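Local atomic coordinates of maleylacetoacetate isomerase (Anaeromyxobacter dehalogenans, PDB entry 4IGJ), a protein that probably isomerises maleylacetoacetate in a glutathione-dependent reaction and may also act as a zeta-class glutathione transferase. Residues R121-H126 with A164-A169; P133-L138 with V191-N196; W150-A155 with R198-D203; F158-L163 with E205-L210. All coordinates share one frame; numbering follows the deposited sequence.

All four contacts join an earlier part of the helical C-terminal domain to a later one, and their segments follow the chain in a strict order. Contact 1 opens at 121-126, contact 2 at 133-138, contact 3 at 150-155 and contact 4 at 158-163; they then close in the same sequence, at 164-169, 191-196, 198-203 and 205-210. Each loop therefore crosses all the others and none nests. Helix 150-171 serves contacts 1, 3 and 4, and its Ile159 also packs against the glutamines of contact 2. Helix 185-199 supplies contact 2 and, at its end, contact 3, while contacts 1 and 4 touch through Glu167.

Contact 1: residues R121-H126 with A164-A169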
loop_
_atom_site.group_PDB
_atom_site.type_symbol
_atom_site.label_atom_id
_atom_site.label_comp_id
_atom_site.label_asym_id
_atom_site.label_seq_id
_atom_site.Cartn_x
_atom_site.Cartn_y
_atom_site.Cartn_z
ATOM N N ARG A 121 -9.754 1.916 3.623
ATOM C CA ARG A 121 -8.576 1.278 3.073
ATOM C C ARG A 121 -8.033 2.038 1.873
ATOM O O ARG A 121 -6.816 2.129 1.699
ATOM C CB ARG A 121 -8.869 -0.179 2.710
ATOM C CG ARG A 121 -9.027 -1.098 3.909
ATOM C CD ARG A 121 -9.188 -2.531 3.448
ATOM N NE ARG A 121 -9.200 -3.485 4.560
ATOM C CZ ARG A 121 -10.238 -4.243 4.905
ATOM N NH1 ARG A 121 -11.391 -4.180 4.241
ATOM N NH2 ARG A 121 -10.115 -5.074 5.930
ATOM N N ALA A 122 -8.914 2.588 1.048
ATOM C CA ALA A 122 -8.460 3.363 -0.104
ATOM C C ALA A 122 -7.701 4.613 0.326
ATOM O O ALA A 122 -6.670 4.931 -0.256
ATOM C CB ALA A 122 -9.622 3.728 -1.028
ATOM N N LEU A 123 -8.220 5.319 1.330
ATOM C CA LEU A 123 -7.534 6.501 1.857
ATOM C C LEU A 123 -6.157 6.120 2.380
ATOM O O LEU A 123 -5.163 6.803 2.106
ATOM C CB LEU A 123 -8.367 7.154 2.959
ATOM C CG LEU A 123 -9.689 7.736 2.464
ATOM C CD1 LEU A 123 -10.534 8.210 3.636
ATOM C CD2 LEU A 123 -9.428 8.885 1.524
ATOM N N ALA A 124 -6.089 5.000 3.096
ATOM C CA ALA A 124 -4.814 4.518 3.620
ATOM C C ALA A 124 -3.847 4.203 2.493
ATOM O O ALA A 124 -2.670 4.585 2.543
ATOM C CB ALA A 124 -5.031 3.293 4.499
ATOM N N GLU A 125 -4.342 3.507 1.472
ATOM C CA GLU A 125 -3.486 3.091 0.371
ATOM C C GLU A 125 -3.016 4.250 -0.511
ATOM O O GLU A 125 -1.914 4.187 -1.056
ATOM C CB GLU A 125 -4.147 1.986 -0.463
ATOM C CG GLU A 125 -4.330 0.645 0.272
ATOM C CD GLU A 125 -3.026 -0.113 0.546
ATOM O OE1 GLU A 125 -1.923 0.377 0.203
ATOM O OE2 GLU A 125 -3.111 -1.235 1.099
ATOM N N HIS A 126 -3.814 5.310 -0.615
ATOM C CA HIS A 126 -3.348 6.521 -1.296
ATOM C C HIS A 126 -2.029 6.993 -0.708
ATOM O O HIS A 126 -1.153 7.473 -1.429
ATOM C CB HIS A 126 -4.387 7.640 -1.182
ATOM C CG HIS A 126 -5.498 7.544 -2.184
ATOM N ND1 HIS A 126 -5.270 7.448 -3.540
ATOM C CD2 HIS A 126 -6.842 7.541 -2.024
ATOM C CE1 HIS A 126 -6.428 7.386 -4.173
ATOM N NE2 HIS A 126 -7.398 7.439 -3.276
ATOM N N ALA A 164 -3.535 16.138 -2.757
ATOM C CA ALA A 164 -4.629 16.687 -3.554
ATOM C C ALA A 164 -5.719 15.636 -3.733
ATOM O O ALA A 164 -6.904 15.926 -3.568
ATOM C CB ALA A 164 -4.112 17.175 -4.905
ATOM N N ALA A 165 -5.307 14.414 -4.057
ATOM C CA ALA A 165 -6.236 13.295 -4.193
ATOM C C ALA A 165 -6.929 12.993 -2.871
ATOM O O ALA A 165 -8.139 12.756 -2.835
ATOM C CB ALA A 165 -5.511 12.059 -4.703
ATOM N N LEU A 166 -6.157 12.990 -1.787
ATOM C CA LEU A 166 -6.707 12.742 -0.463
ATOM C C LEU A 166 -7.722 13.801 -0.066
ATOM O O LEU A 166 -8.792 13.479 0.438
ATOM C CB LEU A 166 -5.602 12.715 0.586
ATOM C CG LEU A 166 -4.946 11.374 0.867
ATOM C CD1 LEU A 166 -3.995 11.524 2.031
ATOM C CD2 LEU A 166 -6.008 10.313 1.163
ATOM N N GLU A 167 -7.365 15.065 -0.271
ATOM C CA GLU A 167 -8.238 16.181 0.084
ATOM C C GLU A 167 -9.627 16.012 -0.523
ATOM O O GLU A 167 -10.636 16.252 0.136
ATOM C CB GLU A 167 -7.607 17.501 -0.368
ATOM C CG GLU A 167 -8.544 18.708 -0.343
ATOM C CD GLU A 167 -8.850 19.208 1.058
ATOM O OE1 GLU A 167 -8.075 18.911 1.992
ATOM O OE2 GLU A 167 -9.868 19.914 1.227
ATOM N N THR A 168 -9.667 15.557 -1.769
ATOM C CA THR A 168 -10.927 15.365 -2.477
ATOM C C THR A 168 -11.645 14.095 -2.030
ATOM O O THR A 168 -12.863 14.099 -1.843
ATOM C CB THR A 168 -10.694 15.308 -3.986
ATOM O OG1 THR A 168 -10.044 16.513 -4.405
ATOM C CG2 THR A 168 -12.017 15.143 -4.737
ATOM N N ALA A 169 -10.888 13.015 -1.862
ATOM C CA ALA A 169 -11.455 11.740 -1.425
ATOM C C ALA A 169 -11.919 11.804 0.026
ATOM O O ALA A 169 -12.909 11.171 0.399
ATOM C CB ALA A 169 -10.448 10.610 -1.617
#
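With CG anti to its carbonyl carbon (chi1 -66°) and the chain extended beyond, Leu123 carries one methyl from helix 114-128 across to Leu166 of helix 150-171. Leu166 answers with a similarly extended chain, although its chi1 of -90° is turned well off the usual staggered value. The two side chains meet through single branches, Leu123 CD2 lying 3.7 Å from Leu166 CD2. The same Leu123 methyl also rests against Ala169, with CD2 to CB again 3.7 Å. Leu166 CD2 in turn touches the backbone at Leu123 O, also at 3.7 Å, and lies 3.9 Å from His126 CB, approaching the imidazole obliquely. The segments form a nearly antiparallel helix pair of the all-helical C-terminal domain of the GST fold, their axes 10.2 Å apart at closest approach. Ala186 and Leu190 of helix 185-199 pack on Leu123 and Leu166 respectively. Arg121 takes part in the dimer interface, in a salt bridge with Glu102 of the second subunit. Methyl groups, the histidine CB and one backbone oxygen do the touching across the contact, which implies that the direct link between the two helices here is apolar burial, without a directional polar bond.

Contact 2: residues P133-L138 with V191-N196; sequences PMQNAL and VPQLYN. With SO4 (sulfate ion), chain C.
Gln135 OE1 is gripped by two amide N-H groups from helix 185-199: Gln193 NE2 donates over 2.9 Å and Asn196 ND2, one turn further on, over 3.0 Å to this oxygen. Both bonds are nearly straight and both donors lie in the carbonyl plane. They arrive differently, however, with Asn196 ND2 on a lone pair at a C=O...N angle of 111° and Gln193 NE2 more nearly end-on at 149°. The Gln193 amide stands almost perpendicular to that of Gln135. Gln135 reaches this point with CG lodged between its backbone N and carbonyl carbon (chi1 52°) and a bend further along the chain.

Fixing OE1 between two donors also fixes the amide flip, so NE2 is presented to the sulfate, with Gln135 NE2 to sulfate O1 3.2 Å. Asn196 ND2 adds a weak bond of 3.2 Å to sulfate O2. The ion, probably from the crystallisation liquor, is further held by Ser34 OG and Gln132 NE2; Gln132 is a glutathione-binding residue, consistent with an anion-accepting pocket beside that site. The contact thus fastens the link between helices 114-128 and 137-146 to helix 185-199, with Ile159 of helix 150-171 packed against both glutamines and helix 34-45 of the N-terminal domain reaching the sulfate through Ser34.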
loop_
_atom_site.group_PDB
_atom_site.type_symbol
_atom_site.label_atom_id
_atom_site.label_comp_id
_atom_site.label_asym_id
_atom_site.label_seq_id
_atom_site.Cartn_x
_atom_site.Cartn_y
_atom_site.Cartn_z
ATOM N N PRO A 133 5.909 5.923 -0.944
ATOM C CA PRO A 133 7.041 5.282 -1.633
ATOM C C PRO A 133 7.861 6.265 -2.474
ATOM O O PRO A 133 9.064 6.059 -2.634
ATOM C CB PRO A 133 6.354 4.244 -2.539
ATOM C CG PRO A 133 5.091 3.904 -1.789
ATOM C CD PRO A 133 4.640 5.224 -1.232
ATOM N N MET A 134 7.230 7.325 -2.972
ATOM C CA MET A 134 7.936 8.259 -3.837
ATOM C C MET A 134 8.831 9.195 -3.046
ATOM O O MET A 134 9.599 9.955 -3.625
ATOM C CB MET A 134 6.946 9.041 -4.705
ATOM C CG MET A 134 6.617 8.366 -6.060
ATOM S SD MET A 134 6.009 6.681 -5.890
ATOM C CE MET A 134 4.575 7.003 -4.896
ATOM N N GLN A 135 8.733 9.144 -1.720
ATOM C CA GLN A 135 9.615 9.944 -0.885
ATOM C C GLN A 135 10.350 9.114 0.163
ATOM O O GLN A 135 10.806 9.655 1.170
ATOM C CB GLN A 135 8.852 11.119 -0.250
ATOM C CG GLN A 135 7.573 10.733 0.493
ATOM C CD GLN A 135 7.692 10.864 2.004
ATOM O OE1 GLN A 135 6.747 11.265 2.676
ATOM N NE2 GLN A 135 8.852 10.520 2.542
ATOM N N ASN A 136 10.503 7.811 -0.066
ATOM C CA ASN A 136 11.267 7.037 0.912
ATOM C C ASN A 136 12.763 7.306 0.811
ATOM O O ASN A 136 13.233 7.845 -0.191
ATOM C CB ASN A 136 10.888 5.542 0.954
ATOM C CG ASN A 136 11.594 4.682 -0.099
ATOM O OD1 ASN A 136 12.704 4.966 -0.545
ATOM N ND2 ASN A 136 10.946 3.584 -0.464
ATOM N N ALA A 137 13.501 6.930 1.848
ATOM C CA ALA A 137 14.898 7.340 1.985
ATOM C C ALA A 137 15.796 6.936 0.817
ATOM O O ALA A 137 16.576 7.753 0.326
ATOM C CB ALA A 137 15.471 6.829 3.302
ATOM N N LEU A 138 15.703 5.679 0.393
ATOM C CA LEU A 138 16.532 5.187 -0.706
ATOM C C LEU A 138 16.221 5.918 -2.016
ATOM O O LEU A 138 17.130 6.274 -2.773
ATOM C CB LEU A 138 16.367 3.675 -0.871
ATOM C CG LEU A 138 17.216 3.001 -1.952
ATOM C CD1 LEU A 138 18.704 3.202 -1.683
ATOM C CD2 LEU A 138 16.885 1.524 -2.045
ATOM N N VAL A 191 -1.808 11.511 9.057
ATOM C CA VAL A 191 -1.074 12.366 9.981
ATOM C C VAL A 191 0.446 12.334 9.756
ATOM O O VAL A 191 1.067 13.384 9.629
ATOM C CB VAL A 191 -1.506 12.101 11.438
ATOM C CG1 VAL A 191 -0.528 12.733 12.423
ATOM C CG2 VAL A 191 -2.912 12.651 11.662
ATOM N N PRO A 192 1.047 11.145 9.645
ATOM C CA PRO A 192 2.490 11.150 9.386
ATOM C C PRO A 192 2.846 11.728 8.013
ATOM O O PRO A 192 3.922 12.316 7.859
ATOM C CB PRO A 192 2.860 9.666 9.487
ATOM C CG PRO A 192 1.815 9.098 10.424
ATOM C CD PRO A 192 0.559 9.792 9.978
ATOM N N GLN A 193 1.955 11.588 7.035
ATOM C CA GLN A 193 2.245 12.093 5.701
ATOM C C GLN A 193 2.247 13.619 5.683
ATOM O O GLN A 193 3.064 14.231 4.990
ATOM C CB GLN A 193 1.255 11.532 4.672
ATOM C CG GLN A 193 1.635 11.857 3.226
ATOM C CD GLN A 193 2.979 11.280 2.858
ATOM O OE1 GLN A 193 3.107 10.072 2.659
ATOM N NE2 GLN A 193 4.006 12.129 2.786
ATOM N N LEU A 194 1.351 14.232 6.454
ATOM C CA LEU A 194 1.318 15.697 6.551
ATOM C C LEU A 194 2.567 16.222 7.252
ATOM O O LEU A 194 3.095 17.266 6.870
ATOM C CB LEU A 194 0.060 16.175 7.274
ATOM C CG LEU A 194 -1.254 15.973 6.534
ATOM C CD1 LEU A 194 -2.410 16.316 7.451
ATOM C CD2 LEU A 194 -1.296 16.819 5.267
ATOM N N TYR A 195 3.058 15.498 8.251
ATOM C CA TYR A 195 4.317 15.858 8.893
ATOM C C TYR A 195 5.452 15.834 7.861
ATOM O O TYR A 195 6.303 16.729 7.839
ATOM C CB TYR A 195 4.591 14.895 10.047
ATOM C CG TYR A 195 5.961 14.972 10.709
ATOM C CD1 TYR A 195 6.131 15.609 11.931
ATOM C CD2 TYR A 195 7.064 14.341 10.144
ATOM C CE1 TYR A 195 7.385 15.642 12.545
ATOM C CE2 TYR A 195 8.305 14.378 10.744
ATOM C CZ TYR A 195 8.459 15.023 11.942
ATOM O OH TYR A 195 9.709 15.040 12.537
ATOM N N ASN A 196 5.473 14.829 6.993
ATOM C CA ASN A 196 6.515 14.773 5.971
ATOM C C ASN A 196 6.372 15.899 4.949
ATOM O O ASN A 196 7.376 16.454 4.499
ATOM C CB ASN A 196 6.543 13.394 5.299
ATOM C CG ASN A 196 7.231 12.341 6.148
ATOM O OD1 ASN A 196 7.597 12.590 7.294
ATOM N ND2 ASN A 196 7.391 11.146 5.590
HETATM S S SO4 C . 9.736 8.392 5.690
HETATM O O1 SO4 C . 10.177 9.737 5.370
HETATM O O2 SO4 C . 8.463 8.137 5.023
HETATM O O3 SO4 C . 9.588 8.294 7.132
HETATM O O4 SO4 C . 10.741 7.437 5.254
#

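Contact 3: residues W150-A155 with R198-D203; sequences WDREWA and RRFGLD
Phe200 follows the end of helix 185-199, and its chi1 of -73° sets CG beside the backbone N and turns the ring toward Ala155 and Arg152 of helix 150-171. From CB outward, the first ring atom, CG, already lies 3.9 Å from Ala155 CB. That methyl stands squarely over the centre of one face, 3.7 Å from the centroid of the Phe200 ring, as a CH-pi contact. CD1 and CE1 are shared with the arginine: Phe200 CD1 is 3.7 Å from Arg152 CZ, and CE1 is 3.6 Å from Arg152 NH1. The two planes are 45° apart, so the groups do not stack in parallel. On the other branch, CD2 packs on Ile159 CD1 and CE2 lies near the amide of Gln135, while at the tip CZ is 4.0 Å from Ala155 CB.

Bent at chi3, Arg152 also brings NH2 to 3.0 Å from Arg199 O, which lies at the guanidinium edge. Just beyond, Gly201, with its positive phi, ends the helix in a Schellman motif. The chemistry is thus mixed: a methyl covers the centre of one aromatic face, and the guanidinium turns a face to the CD1-CE1 side at an oblique tilt. The partial negative charge of the helix C terminus would probably favour this cation, although nearby Arg199 would probably offset part of the gain.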
loop_
_atom_site.group_PDB
_atom_site.type_symbol
_atom_site.label_atom_id
_atom_site.label_comp_id
_atom_site.label_asym_id
_atom_site.label_seq_id
_atom_site.Cartn_x
_atom_site.Cartn_y
_atom_site.Cartn_z
ATOM N N TRP A 150 17.472 17.774 -6.292
ATOM C CA TRP A 150 16.236 17.376 -6.957
ATOM C C TRP A 150 15.328 16.482 -6.115
ATOM O O TRP A 150 14.116 16.449 -6.345
ATOM C CB TRP A 150 16.529 16.722 -8.312
ATOM C CG TRP A 150 15.346 16.745 -9.235
ATOM C CD1 TRP A 150 14.548 17.816 -9.516
ATOM C CD2 TRP A 150 14.823 15.646 -9.994
ATOM N NE1 TRP A 150 13.558 17.451 -10.402
ATOM C CE2 TRP A 150 13.708 16.123 -10.710
ATOM C CE3 TRP A 150 15.193 14.306 -10.140
ATOM C CZ2 TRP A 150 12.962 15.305 -11.563
ATOM C CZ3 TRP A 150 14.449 13.496 -10.989
ATOM C CH2 TRP A 150 13.349 13.996 -11.683
ATOM N N ASP A 151 15.901 15.776 -5.144
ATOM C CA ASP A 151 15.101 14.895 -4.287
ATOM C C ASP A 151 13.987 15.643 -3.549
ATOM O O ASP A 151 12.881 15.124 -3.384
ATOM C CB ASP A 151 15.984 14.144 -3.290
ATOM C CG ASP A 151 16.736 15.067 -2.351
ATOM O OD1 ASP A 151 17.172 16.148 -2.796
ATOM O OD2 ASP A 151 16.901 14.702 -1.166
ATOM N N ARG A 152 14.259 16.868 -3.121
ATOM C CA ARG A 152 13.252 17.625 -2.391
ATOM C C ARG A 152 12.155 18.203 -3.293
ATOM O O ARG A 152 10.989 18.277 -2.895
ATOM C CB ARG A 152 13.926 18.677 -1.504
ATOM C CG ARG A 152 14.966 18.042 -0.584
ATOM C CD ARG A 152 15.574 19.022 0.408
ATOM N NE ARG A 152 14.607 19.504 1.393
ATOM C CZ ARG A 152 14.233 18.822 2.474
ATOM N NH1 ARG A 152 14.734 17.618 2.709
ATOM N NH2 ARG A 152 13.358 19.340 3.323
ATOM N N GLU A 153 12.516 18.576 -4.519
ATOM C CA GLU A 153 11.527 19.028 -5.491
ATOM C C GLU A 153 10.603 17.868 -5.858
ATOM O O GLU A 153 9.390 18.027 -5.926
ATOM C CB GLU A 153 12.226 19.588 -6.742
ATOM C CG GLU A 153 11.291 20.230 -7.762
ATOM C CD GLU A 153 12.032 20.876 -8.924
ATOM O OE1 GLU A 153 13.229 21.203 -8.772
ATOM O OE2 GLU A 153 11.413 21.050 -9.995
ATOM N N TRP A 154 11.208 16.702 -6.067
ATOM C CA TRP A 154 10.496 15.467 -6.373
ATOM C C TRP A 154 9.540 15.098 -5.255
ATOM O O TRP A 154 8.377 14.794 -5.507
ATOM C CB TRP A 154 11.530 14.360 -6.588
ATOM C CG TRP A 154 11.031 12.946 -6.710
ATOM C CD1 TRP A 154 10.616 12.117 -5.695
ATOM C CD2 TRP A 154 10.992 12.164 -7.908
ATOM N NE1 TRP A 154 10.288 10.881 -6.205
ATOM C CE2 TRP A 154 10.511 10.887 -7.561
ATOM C CE3 TRP A 154 11.305 12.427 -9.246
ATOM C CZ2 TRP A 154 10.337 9.875 -8.506
ATOM C CZ3 TRP A 154 11.121 11.424 -10.184
ATOM C CH2 TRP A 154 10.641 10.165 -9.810
ATOM N N ALA A 155 10.037 15.126 -4.021
ATOM C CA ALA A 155 9.200 14.809 -2.873
ATOM C C ALA A 155 8.011 15.765 -2.798
ATOM O O ALA A 155 6.882 15.336 -2.576
ATOM C CB ALA A 155 10.010 14.848 -1.587
ATOM N N ARG A 198 5.302 18.879 5.574
ATOM C CA ARG A 198 5.868 20.062 6.222
ATOM C C ARG A 198 7.390 20.015 6.202
ATOM O O ARG A 198 8.040 21.008 5.884
ATOM C CB ARG A 198 5.337 20.207 7.653
ATOM C CG ARG A 198 3.856 20.540 7.712
ATOM C CD ARG A 198 3.361 20.733 9.132
ATOM N NE ARG A 198 1.903 20.691 9.186
ATOM C CZ ARG A 198 1.203 19.635 9.590
ATOM N NH1 ARG A 198 1.829 18.544 10.003
ATOM N NH2 ARG A 198 -0.125 19.682 9.597
ATOM N N ARG A 199 7.954 18.852 6.512
ATOM C CA ARG A 199 9.398 18.635 6.500
ATOM C C ARG A 199 9.999 19.113 5.176
ATOM O O ARG A 199 11.057 19.753 5.154
ATOM C CB ARG A 199 9.674 17.144 6.693
ATOM C CG ARG A 199 11.119 16.755 6.889
ATOM C CD ARG A 199 11.175 15.452 7.686
ATOM N NE ARG A 199 12.535 14.993 7.929
ATOM C CZ ARG A 199 13.223 14.226 7.091
ATOM N NH1 ARG A 199 12.684 13.834 5.942
ATOM N NH2 ARG A 199 14.456 13.856 7.397
ATOM N N PHE A 200 9.302 18.820 4.080
ATOM C CA PHE A 200 9.787 19.128 2.739
ATOM C C PHE A 200 9.386 20.524 2.277
ATOM O O PHE A 200 9.624 20.893 1.128
ATOM C CB PHE A 200 9.291 18.074 1.742
ATOM C CG PHE A 200 9.985 16.751 1.874
ATOM C CD1 PHE A 200 11.349 16.653 1.640
ATOM C CD2 PHE A 200 9.280 15.604 2.214
ATOM C CE1 PHE A 200 12.005 15.435 1.763
ATOM C CE2 PHE A 200 9.926 14.379 2.338
ATOM C CZ PHE A 200 11.289 14.295 2.110
ATOM N N GLY A 201 8.780 21.295 3.169
ATOM C CA GLY A 201 8.413 22.667 2.871
ATOM C C GLY A 201 7.262 22.803 1.899
ATOM O O GLY A 201 7.138 23.816 1.202
ATOM N N LEU A 202 6.407 21.785 1.839
ATOM C CA LEU A 202 5.239 21.869 0.971
ATOM C C LEU A 202 4.156 22.728 1.611
ATOM O O LEU A 202 3.814 22.539 2.778
ATOM C CB LEU A 202 4.686 20.479 0.664
ATOM C CG LEU A 202 3.526 20.429 -0.324
ATOM C CD1 LEU A 202 3.999 20.845 -1.708
ATOM C CD2 LEU A 202 2.900 19.029 -0.348
ATOM N N ASP A 203 3.615 23.674 0.851
ATOM C CA ASP A 203 2.544 24.512 1.368
ATOM C C ASP A 203 1.236 23.733 1.461
ATOM O O ASP A 203 0.784 23.149 0.473
ATOM C CB ASP A 203 2.348 25.758 0.504
ATOM C CG ASP A 203 1.161 26.590 0.955
ATOM O OD1 ASP A 203 1.292 27.316 1.964
ATOM O OD2 ASP A 203 0.097 26.510 0.304
#

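Contact 4: residues F158-L163 with E205-L210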
loop_
_atom_site.group_PDB
_atom_site.type_symbol
_atom_site.label_atom_id
_atom_site.label_comp_id
_atom_site.label_asym_id
_atom_site.label_seq_id
_atom_site.Cartn_x
_atom_site.Cartn_y
_atom_site.Cartn_z
ATOM N N PHE A 158 5.393 14.803 -5.600
ATOM C CA PHE A 158 4.616 13.586 -5.390
ATOM C C PHE A 158 3.761 13.636 -4.132
ATOM O O PHE A 158 2.651 13.105 -4.109
ATOM C CB PHE A 158 5.518 12.351 -5.424
ATOM C CG PHE A 158 5.885 11.926 -6.817
ATOM C CD1 PHE A 158 4.946 11.295 -7.625
ATOM C CD2 PHE A 158 7.151 12.162 -7.324
ATOM C CE1 PHE A 158 5.267 10.917 -8.912
ATOM C CE2 PHE A 158 7.481 11.780 -8.612
ATOM C CZ PHE A 158 6.534 11.158 -9.406
ATOM N N ILE A 159 4.256 14.288 -3.087
ATOM C CA ILE A 159 3.433 14.480 -1.902
ATOM C C ILE A 159 2.217 15.369 -2.195
ATOM O O ILE A 159 1.102 15.041 -1.791
ATOM C CB ILE A 159 4.266 15.033 -0.730
ATOM C CG1 ILE A 159 5.307 13.990 -0.294
ATOM C CG2 ILE A 159 3.367 15.444 0.429
ATOM C CD1 ILE A 159 6.305 14.499 0.741
ATOM N N ALA A 160 2.431 16.474 -2.913
ATOM C CA ALA A 160 1.341 17.377 -3.278
ATOM C C ALA A 160 0.298 16.631 -4.101
ATOM O O ALA A 160 -0.907 16.765 -3.869
ATOM C CB ALA A 160 1.873 18.585 -4.055
ATOM N N ARG A 161 0.776 15.853 -5.069
ATOM C CA ARG A 161 -0.092 15.027 -5.901
ATOM C C ARG A 161 -0.956 14.101 -5.047
ATOM O O ARG A 161 -2.175 14.005 -5.245
ATOM C CB ARG A 161 0.755 14.209 -6.875
ATOM C CG ARG A 161 -0.035 13.224 -7.703
ATOM C CD ARG A 161 0.766 12.755 -8.902
ATOM N NE ARG A 161 -0.105 12.166 -9.910
ATOM C CZ ARG A 161 -0.580 12.835 -10.953
ATOM N NH1 ARG A 161 -0.255 14.109 -11.130
ATOM N NH2 ARG A 161 -1.372 12.229 -11.825
ATOM N N GLY A 162 -0.320 13.427 -4.094
ATOM C CA GLY A 162 -1.021 12.546 -3.176
ATOM C C GLY A 162 -2.020 13.256 -2.273
ATOM O O GLY A 162 -3.132 12.777 -2.078
ATOM N N LEU A 163 -1.630 14.398 -1.717
ATOM C CA LEU A 163 -2.500 15.128 -0.801
ATOM C C LEU A 163 -3.718 15.731 -1.503
ATOM O O LEU A 163 -4.791 15.835 -0.913
ATOM C CB LEU A 163 -1.713 16.220 -0.069
ATOM C CG LEU A 163 -0.625 15.740 0.896
ATOM C CD1 LEU A 163 -0.033 16.929 1.626
ATOM C CD2 LEU A 163 -1.177 14.702 1.880
ATOM N N GLU A 205 -1.781 24.967 2.426
ATOM C CA GLU A 205 -2.984 25.771 2.203
ATOM C C GLU A 205 -4.026 25.139 1.247
ATOM O O GLU A 205 -5.227 25.245 1.502
ATOM C CB GLU A 205 -2.610 27.202 1.778
ATOM C CG GLU A 205 -3.790 28.150 1.660
ATOM C CD GLU A 205 -4.457 28.072 0.303
ATOM O OE1 GLU A 205 -3.759 27.749 -0.680
ATOM O OE2 GLU A 205 -5.679 28.323 0.219
ATOM N N PRO A 206 -3.582 24.480 0.152
ATOM C CA PRO A 206 -4.574 23.876 -0.751
ATOM C C PRO A 206 -5.335 22.672 -0.187
ATOM O O PRO A 206 -6.209 22.150 -0.883
ATOM C CB PRO A 206 -3.727 23.408 -1.939
ATOM C CG PRO A 206 -2.513 24.252 -1.909
ATOM C CD PRO A 206 -2.239 24.495 -0.460
ATOM N N TYR A 207 -5.011 22.234 1.028
ATOM C CA TYR A 207 -5.661 21.058 1.608
ATOM C C TYR A 207 -6.384 21.375 2.917
ATOM O O TYR A 207 -6.036 20.845 3.970
ATOM C CB TYR A 207 -4.627 19.942 1.822
ATOM C CG TYR A 207 -3.584 19.895 0.732
ATOM C CD1 TYR A 207 -3.909 19.468 -0.548
ATOM C CD2 TYR A 207 -2.275 20.301 0.979
ATOM C CE1 TYR A 207 -2.961 19.440 -1.558
ATOM C CE2 TYR A 207 -1.319 20.276 -0.022
ATOM C CZ TYR A 207 -1.669 19.846 -1.290
ATOM O OH TYR A 207 -0.730 19.816 -2.297
ATOM N N PRO A 208 -7.422 22.228 2.855
ATOM C CA PRO A 208 -8.044 22.687 4.102
ATOM C C PRO A 208 -8.753 21.586 4.888
ATOM O O PRO A 208 -8.749 21.647 6.116
ATOM C CB PRO A 208 -9.051 23.746 3.627
ATOM C CG PRO A 208 -9.364 23.370 2.230
ATOM C CD PRO A 208 -8.092 22.788 1.668
ATOM N N THR A 209 -9.347 20.607 4.211
ATOM C CA THR A 209 -9.989 19.503 4.916
ATOM C C THR A 209 -8.939 18.667 5.657
ATOM O O THR A 209 -9.125 18.305 6.819
ATOM C CB THR A 209 -10.809 18.605 3.982
ATOM O OG1 THR A 209 -11.672 19.415 3.174
ATOM C CG2 THR A 209 -11.653 17.618 4.789
ATOM N N LEU A 210 -7.825 18.387 4.988
ATOM C CA LEU A 210 -6.758 17.605 5.611
ATOM C C LEU A 210 -6.162 18.329 6.820
ATOM O O LEU A 210 -5.823 17.697 7.817
ATOM C CB LEU A 210 -5.662 17.274 4.597
ATOM C CG LEU A 210 -6.073 16.481 3.356
ATOM C CD1 LEU A 210 -4.857 16.040 2.557
ATOM C CD2 LEU A 210 -6.942 15.286 3.725
#
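Tyr207 and Leu163 form the dense part of this contact. Leu163 CB sits over the middle of the tyrosine ring, 3.8 Å from the centroid of Tyr207 and 11° off the ring normal, a CH-pi contact from helix 150-171. Pro206 CB of the tyrosine's own segment covers the opposite face, so the ring is clamped between an aliphatic group on each side. The tyrosine and leucine side chains cross at about a right angle; chi1 of -36°, off the staggered value, brings the ring over Leu163 CB. The leucine continues along the ring, with Leu163 CD1 3.9 Å from Tyr207 CE2. At the far end the hydroxyl presses against the helix one turn earlier, where Tyr207 OH is 3.3 Å from Ala160 CA and 3.4 Å from Ala160 CB. Leu210 adds a second contact, its CD1 standing 3.5 Å from Leu163 O and 4.0 Å from Leu163 CD2.

The solvent side is looser. Glu205 and Pro208 are exposed there, as is Pro206 although its CB backs the ring, and the CB of Arg161, a glutathione-binding residue, points away from this contact. Glu167 accepts hydrogen bonds from Thr209 OG1 and Leu210 N, holding the first turn of helix 208-218 close to helix 150-171. From helix 185-199, Leu194 and Ala197 pack on Leu163. The ring of Tyr207, the residue just before helix 208-218, packs that helix start onto helix 150-171 in the helical bundle of the C-terminal domain of the GST fold.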